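Local coordinates for protein probable amino acid aminotransferase (Mycobacterium tuberculosis, PDB 6Q1S) that is probably an amino acid aminotransferase of the class IV family and binds 4'-deoxy-4'-aminopyridoxal-5'-phosphate and 2-oxoglutaric acid, at residues D22-L36 with G89-G101. Numbering follows the deposited sequence.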
loop_
_atom_site.group_PDB
_atom_site.type_symbol
_atom_site.label_atom_id
_atom_site.label_comp_id
_atom_site.label_asym_id
_atom_site.label_seq_id
_atom_site.Cartn_x
_atom_site.Cartn_y
_atom_site.Cartn_z
ATOM N N ASP B 22 -1.296 -15.851 7.017
ATOM C CA ASP B 22 -0.072 -15.121 7.313
ATOM C C ASP B 22 0.736 -14.794 6.063
ATOM O O ASP B 22 1.913 -14.432 6.176
ATOM C CB ASP B 22 0.789 -15.906 8.305
ATOM C CG ASP B 22 1.022 -17.336 7.869
ATOM O OD1 ASP B 22 1.790 -18.046 8.551
ATOM O OD2 ASP B 22 0.468 -17.740 6.826
ATOM N N ASP B 23 0.144 -14.919 4.877
ATOM C CA ASP B 23 0.837 -14.532 3.657
ATOM C C ASP B 23 1.048 -13.025 3.655
ATOM O O ASP B 23 0.125 -12.258 3.942
ATOM C CB ASP B 23 0.042 -14.967 2.426
ATOM C CG ASP B 23 0.863 -14.916 1.152
ATOM O OD1 ASP B 23 1.184 -13.798 0.694
ATOM O OD2 ASP B 23 1.197 -15.991 0.612
ATOM N N LEU B 24 2.273 -12.599 3.342
ATOM C CA LEU B 24 2.613 -11.185 3.436
ATOM C C LEU B 24 1.857 -10.329 2.428
ATOM O O LEU B 24 1.795 -9.108 2.597
ATOM C CB LEU B 24 4.119 -11.002 3.264
ATOM C CG LEU B 24 4.921 -11.431 4.493
ATOM C CD1 LEU B 24 6.354 -11.766 4.118
ATOM C CD2 LEU B 24 4.875 -10.346 5.558
ATOM N N ALA B 25 1.274 -10.937 1.392
ATOM C CA ALA B 25 0.416 -10.177 0.490
ATOM C C ALA B 25 -0.833 -9.679 1.198
ATOM O O ALA B 25 -1.335 -8.595 0.879
ATOM C CB ALA B 25 0.026 -11.029 -0.715
ATOM N N ALA B 26 -1.345 -10.448 2.155
ATOM C CA ALA B 26 -2.585 -10.101 2.835
ATOM C C ALA B 26 -2.360 -9.272 4.092
ATOM O O ALA B 26 -3.145 -8.362 4.376
ATOM C CB ALA B 26 -3.359 -11.372 3.188
ATOM N N VAL B 27 -1.309 -9.561 4.858
ATOM C CA VAL B 27 -1.128 -8.850 6.118
ATOM C C VAL B 27 -0.402 -7.526 5.909
ATOM O O VAL B 27 -0.579 -6.590 6.696
ATOM C CB VAL B 27 -0.390 -9.735 7.139
ATOM C CG1 VAL B 27 -1.232 -10.953 7.497
ATOM C CG2 VAL B 27 0.974 -10.152 6.606
ATOM N N ARG B 28 0.428 -7.418 4.865
ATOM C CA ARG B 28 1.196 -6.198 4.649
ATOM C C ARG B 28 1.207 -5.725 3.198
ATOM O O ARG B 28 1.909 -4.752 2.892
ATOM C CB ARG B 28 2.637 -6.361 5.160
ATOM C CG ARG B 28 2.709 -6.649 6.651
ATOM C CD ARG B 28 2.739 -5.335 7.428
ATOM N NE ARG B 28 2.749 -5.519 8.878
ATOM C CZ ARG B 28 3.799 -5.931 9.583
ATOM N NH1 ARG B 28 4.946 -6.208 8.978
ATOM N NH2 ARG B 28 3.697 -6.063 10.898
ATOM N N GLY B 29 0.446 -6.353 2.305
ATOM C CA GLY B 29 0.497 -5.985 0.898
ATOM C C GLY B 29 1.876 -6.080 0.287
ATOM O O GLY B 29 2.205 -5.302 -0.616
ATOM N N ASP B 30 2.695 -7.015 0.760
ATOM C CA ASP B 30 4.115 -7.069 0.418
ATOM C C ASP B 30 4.283 -7.984 -0.787
ATOM O O ASP B 30 4.504 -9.189 -0.658
ATOM C CB ASP B 30 4.928 -7.557 1.611
ATOM C CG ASP B 30 6.405 -7.270 1.471
ATOM O OD1 ASP B 30 7.180 -7.692 2.354
ATOM O OD2 ASP B 30 6.793 -6.591 0.498
ATOM N N GLY B 31 4.188 -7.401 -1.975
ATOM C CA GLY B 31 4.360 -8.165 -3.197
ATOM C C GLY B 31 4.154 -7.271 -4.398
ATOM O O GLY B 31 3.830 -6.087 -4.271
ATOM N N VAL B 32 4.353 -7.858 -5.577
ATOM C CA VAL B 32 4.171 -7.154 -6.837
ATOM C C VAL B 32 3.187 -7.940 -7.691
ATOM O O VAL B 32 2.966 -9.136 -7.487
ATOM C CB VAL B 32 5.504 -6.950 -7.587
ATOM C CG1 VAL B 32 6.485 -6.178 -6.720
ATOM C CG2 VAL B 32 6.092 -8.289 -8.008
ATOM N N PHE B 33 2.590 -7.252 -8.664
ATOM C CA PHE B 33 1.636 -7.908 -9.543
ATOM C C PHE B 33 1.624 -7.224 -10.901
ATOM O O PHE B 33 2.210 -6.158 -11.097
ATOM C CB PHE B 33 0.227 -7.930 -8.932
ATOM C CG PHE B 33 -0.546 -6.656 -9.120
ATOM C CD1 PHE B 33 -0.303 -5.554 -8.318
ATOM C CD2 PHE B 33 -1.540 -6.572 -10.082
ATOM C CE1 PHE B 33 -1.024 -4.383 -8.486
ATOM C CE2 PHE B 33 -2.265 -5.406 -10.255
ATOM C CZ PHE B 33 -2.007 -4.311 -9.455
ATOM N N GLU B 34 0.941 -7.871 -11.846
ATOM C CA GLU B 34 0.747 -7.358 -13.191
ATOM C C GLU B 34 -0.664 -7.699 -13.638
ATOM O O GLU B 34 -1.254 -8.678 -13.176
ATOM C CB GLU B 34 1.768 -7.942 -14.178
ATOM C CG GLU B 34 3.149 -7.316 -14.090
ATOM C CD GLU B 34 3.152 -5.861 -14.508
ATOM O OE1 GLU B 34 2.380 -5.506 -15.424
ATOM O OE2 GLU B 34 3.923 -5.073 -13.925
ATOM N N THR B 35 -1.203 -6.887 -14.543
ATOM C CA THR B 35 -2.538 -7.102 -15.084
ATOM C C THR B 35 -2.457 -7.158 -16.600
ATOM O O THR B 35 -1.911 -6.247 -17.230
ATOM C CB THR B 35 -3.512 -6.000 -14.651
ATOM O OG1 THR B 35 -3.717 -6.069 -13.234
ATOM C CG2 THR B 35 -4.850 -6.162 -15.359
ATOM N N LEU B 36 -3.001 -8.226 -17.177
ATOM C CA LEU B 36 -2.957 -8.446 -18.611
ATOM C C LEU B 36 -4.369 -8.646 -19.134
ATOM O O LEU B 36 -5.248 -9.138 -18.422
ATOM C CB LEU B 36 -2.101 -9.669 -18.975
ATOM C CG LEU B 36 -0.612 -9.650 -18.625
ATOM C CD1 LEU B 36 -0.385 -10.085 -17.186
ATOM C CD2 LEU B 36 0.165 -10.539 -19.582
ATOM N N GLY B 89 -10.759 -11.253 -20.997
ATOM C CA GLY B 89 -10.476 -11.673 -19.647
ATOM C C GLY B 89 -9.480 -10.747 -18.978
ATOM O O GLY B 89 -8.688 -10.066 -19.630
ATOM N N ALA B 90 -9.542 -10.732 -17.653
ATOM C CA ALA B 90 -8.626 -9.960 -16.820
ATOM C C ALA B 90 -7.654 -10.946 -16.186
ATOM O O ALA B 90 -7.977 -11.594 -15.187
ATOM C CB ALA B 90 -9.385 -9.160 -15.766
ATOM N N LEU B 91 -6.465 -11.059 -16.771
ATOM C CA LEU B 91 -5.435 -11.968 -16.290
ATOM C C LEU B 91 -4.453 -11.196 -15.419
ATOM O O LEU B 91 -3.921 -10.164 -15.841
ATOM C CB LEU B 91 -4.709 -12.634 -17.463
ATOM C CG LEU B 91 -3.794 -13.816 -17.145
ATOM C CD1 LEU B 91 -3.909 -14.883 -18.221
ATOM C CD2 LEU B 91 -2.359 -13.345 -17.023
ATOM N N ARG B 92 -4.213 -11.701 -14.211
ATOM C CA ARG B 92 -3.349 -11.030 -13.251
ATOM C C ARG B 92 -2.312 -12.006 -12.715
ATOM O O ARG B 92 -2.619 -13.174 -12.464
ATOM C CB ARG B 92 -4.154 -10.441 -12.082
ATOM C CG ARG B 92 -4.731 -9.062 -12.365
ATOM C CD ARG B 92 -5.722 -8.633 -11.290
ATOM N NE ARG B 92 -6.838 -9.559 -11.121
ATOM C CZ ARG B 92 -7.758 -9.439 -10.168
ATOM N NH1 ARG B 92 -7.696 -8.429 -9.310
ATOM N NH2 ARG B 92 -8.740 -10.325 -10.071
ATOM N N LEU B 93 -1.081 -11.522 -12.562
ATOM C CA LEU B 93 0.021 -12.286 -11.984
ATOM C C LEU B 93 0.285 -11.777 -10.575
ATOM O O LEU B 93 0.675 -10.621 -10.401
ATOM C CB LEU B 93 1.285 -12.150 -12.832
ATOM C CG LEU B 93 1.071 -11.990 -14.334
ATOM C CD1 LEU B 93 2.378 -11.644 -15.026
ATOM C CD2 LEU B 93 0.494 -13.267 -14.894
ATOM N N ILE B 94 0.086 -12.631 -9.576
ATOM C CA ILE B 94 0.284 -12.257 -8.180
ATOM C C ILE B 94 1.594 -12.865 -7.701
ATOM O O ILE B 94 1.777 -14.086 -7.757
ATOM C CB ILE B 94 -0.889 -12.712 -7.299
ATOM C CG1 ILE B 94 -2.219 -12.272 -7.914
ATOM C CG2 ILE B 94 -0.735 -12.158 -5.888
ATOM C CD1 ILE B 94 -2.402 -10.771 -7.965
ATOM N N TYR B 95 2.506 -12.016 -7.231
ATOM C CA TYR B 95 3.842 -12.432 -6.806
ATOM C C TYR B 95 4.117 -11.776 -5.456
ATOM O O TYR B 95 4.450 -10.589 -5.390
ATOM C CB TYR B 95 4.890 -12.050 -7.847
ATOM C CG TYR B 95 6.272 -12.610 -7.592
ATOM C CD1 TYR B 95 6.443 -13.898 -7.103
ATOM C CD2 TYR B 95 7.406 -11.860 -7.872
ATOM C CE1 TYR B 95 7.707 -14.413 -6.876
ATOM C CE2 TYR B 95 8.673 -12.366 -7.653
ATOM C CZ TYR B 95 8.819 -13.642 -7.155
ATOM O OH TYR B 95 10.081 -14.149 -6.936
ATOM N N SER B 96 3.985 -12.552 -4.386
ATOM C CA SER B 96 4.126 -12.055 -3.028
ATOM C C SER B 96 5.373 -12.627 -2.371
ATOM O O SER B 96 5.941 -13.623 -2.828
ATOM C CB SER B 96 2.898 -12.415 -2.189
ATOM O OG SER B 96 3.258 -12.674 -0.844
ATOM N N ARG B 97 5.786 -11.984 -1.277
ATOM C CA ARG B 97 6.969 -12.424 -0.548
ATOM C C ARG B 97 6.767 -13.763 0.149
ATOM O O ARG B 97 7.752 -14.372 0.580
ATOM C CB ARG B 97 7.387 -11.356 0.467
ATOM C CG ARG B 97 8.856 -11.426 0.871
ATOM C CD ARG B 97 9.286 -10.188 1.643
ATOM N NE ARG B 97 9.003 -8.957 0.910
ATOM C CZ ARG B 97 9.831 -8.403 0.028
ATOM N NH1 ARG B 97 11.004 -8.967 -0.232
ATOM N NH2 ARG B 97 9.489 -7.284 -0.591
ATOM N N GLY B 98 5.534 -14.235 0.269
ATOM C CA GLY B 98 5.275 -15.509 0.906
ATOM C C GLY B 98 4.779 -15.359 2.327
ATOM O O GLY B 98 4.391 -14.281 2.788
ATOM N N ARG B 99 4.781 -16.489 3.028
ATOM C CA ARG B 99 4.322 -16.518 4.406
ATOM C C ARG B 99 5.353 -15.861 5.319
ATOM O O ARG B 99 6.548 -15.826 5.018
ATOM C CB ARG B 99 4.064 -17.963 4.836
ATOM C CG ARG B 99 2.845 -18.570 4.158
ATOM C CD ARG B 99 2.580 -20.010 4.572
ATOM N NE ARG B 99 2.143 -20.125 5.960
ATOM C CZ ARG B 99 1.829 -21.275 6.547
ATOM N NH1 ARG B 99 1.900 -22.407 5.862
ATOM N NH2 ARG B 99 1.433 -21.295 7.813
ATOM N N GLU B 100 4.876 -15.325 6.440
ATOM C CA GLU B 100 5.772 -14.731 7.423
ATOM C C GLU B 100 6.647 -15.805 8.058
ATOM O O GLU B 100 6.143 -16.812 8.566
ATOM C CB GLU B 100 4.981 -13.990 8.498
ATOM C CG GLU B 100 5.861 -13.336 9.552
ATOM C CD GLU B 100 5.062 -12.612 10.617
ATOM O OE1 GLU B 100 3.819 -12.561 10.499
ATOM O OE2 GLU B 100 5.678 -12.094 11.571
ATOM N N GLY B 101 7.961 -15.585 8.040
ATOM C CA GLY B 101 8.913 -16.555 8.533
ATOM C C GLY B 101 9.306 -17.630 7.545
ATOM O O GLY B 101 10.318 -18.308 7.762
#
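Arg97 grips Asp30 side-on, with one nitrogen on each carboxylate oxygen. Arg97 NE lies 2.6 Å from Asp30 OD1, meeting it from above the carboxylate plane. Arg97 NH2 reaches Asp30 OD2 at 3.0 Å, on the syn side, and this oxygen lies in the guanidinium plane. The two flat groups are turned 38° apart. A backbone bond from Arg97 N to Asp30 O adds a third tie, and Arg97 NH2 also donates to Met60 O.

Ser96 OG both gives and receives. It donates to Asp23 OD1 at 2.8 Å and accepts an almost straight bond from Gly98 N, closing an ST turn. Asp23 OD1 also accepts from Ala25 N at 2.9 Å, through its anti lone pair. Asp23 is the N-cap of helix 24-27, and this is its capping bond. With CG anti to the backbone N (chi1 -165°), the Asp23 carboxylate bends back to that helix start. Its other oxygen, OD2, is hydrogen-bonded to Thr106 OG1. Leu24 N donates to Gly98 O at 2.8 Å, and Leu24 CD1 rests on Arg97 CB. Further out, Asp22 and Arg99 form a salt bridge of weak bonds, the shortest from Arg99 NE to Asp22 OD2 at 3.0 Å. Glu100 N is satisfied by Asp22 O, while its carboxylate pairs with Arg92 of the second subunit.

Strands 31-36 and 89-96 run antiparallel. Val32 with Tyr95, Glu34 with Leu93 and Leu36 with Leu91 each exchange two backbone bonds. The side chains of these six residues share one face of the sheet. There, Leu36 CD1 touches Leu93 CG at 3.7 Å, Val32 CG2 meets the edge of the Tyr95 ring, and helices 46-59 and 67-84 cover the layer. Such central antiparallel strands, backed by helices, belong to the smaller N-terminal domain of the class IV aminotransferase fold.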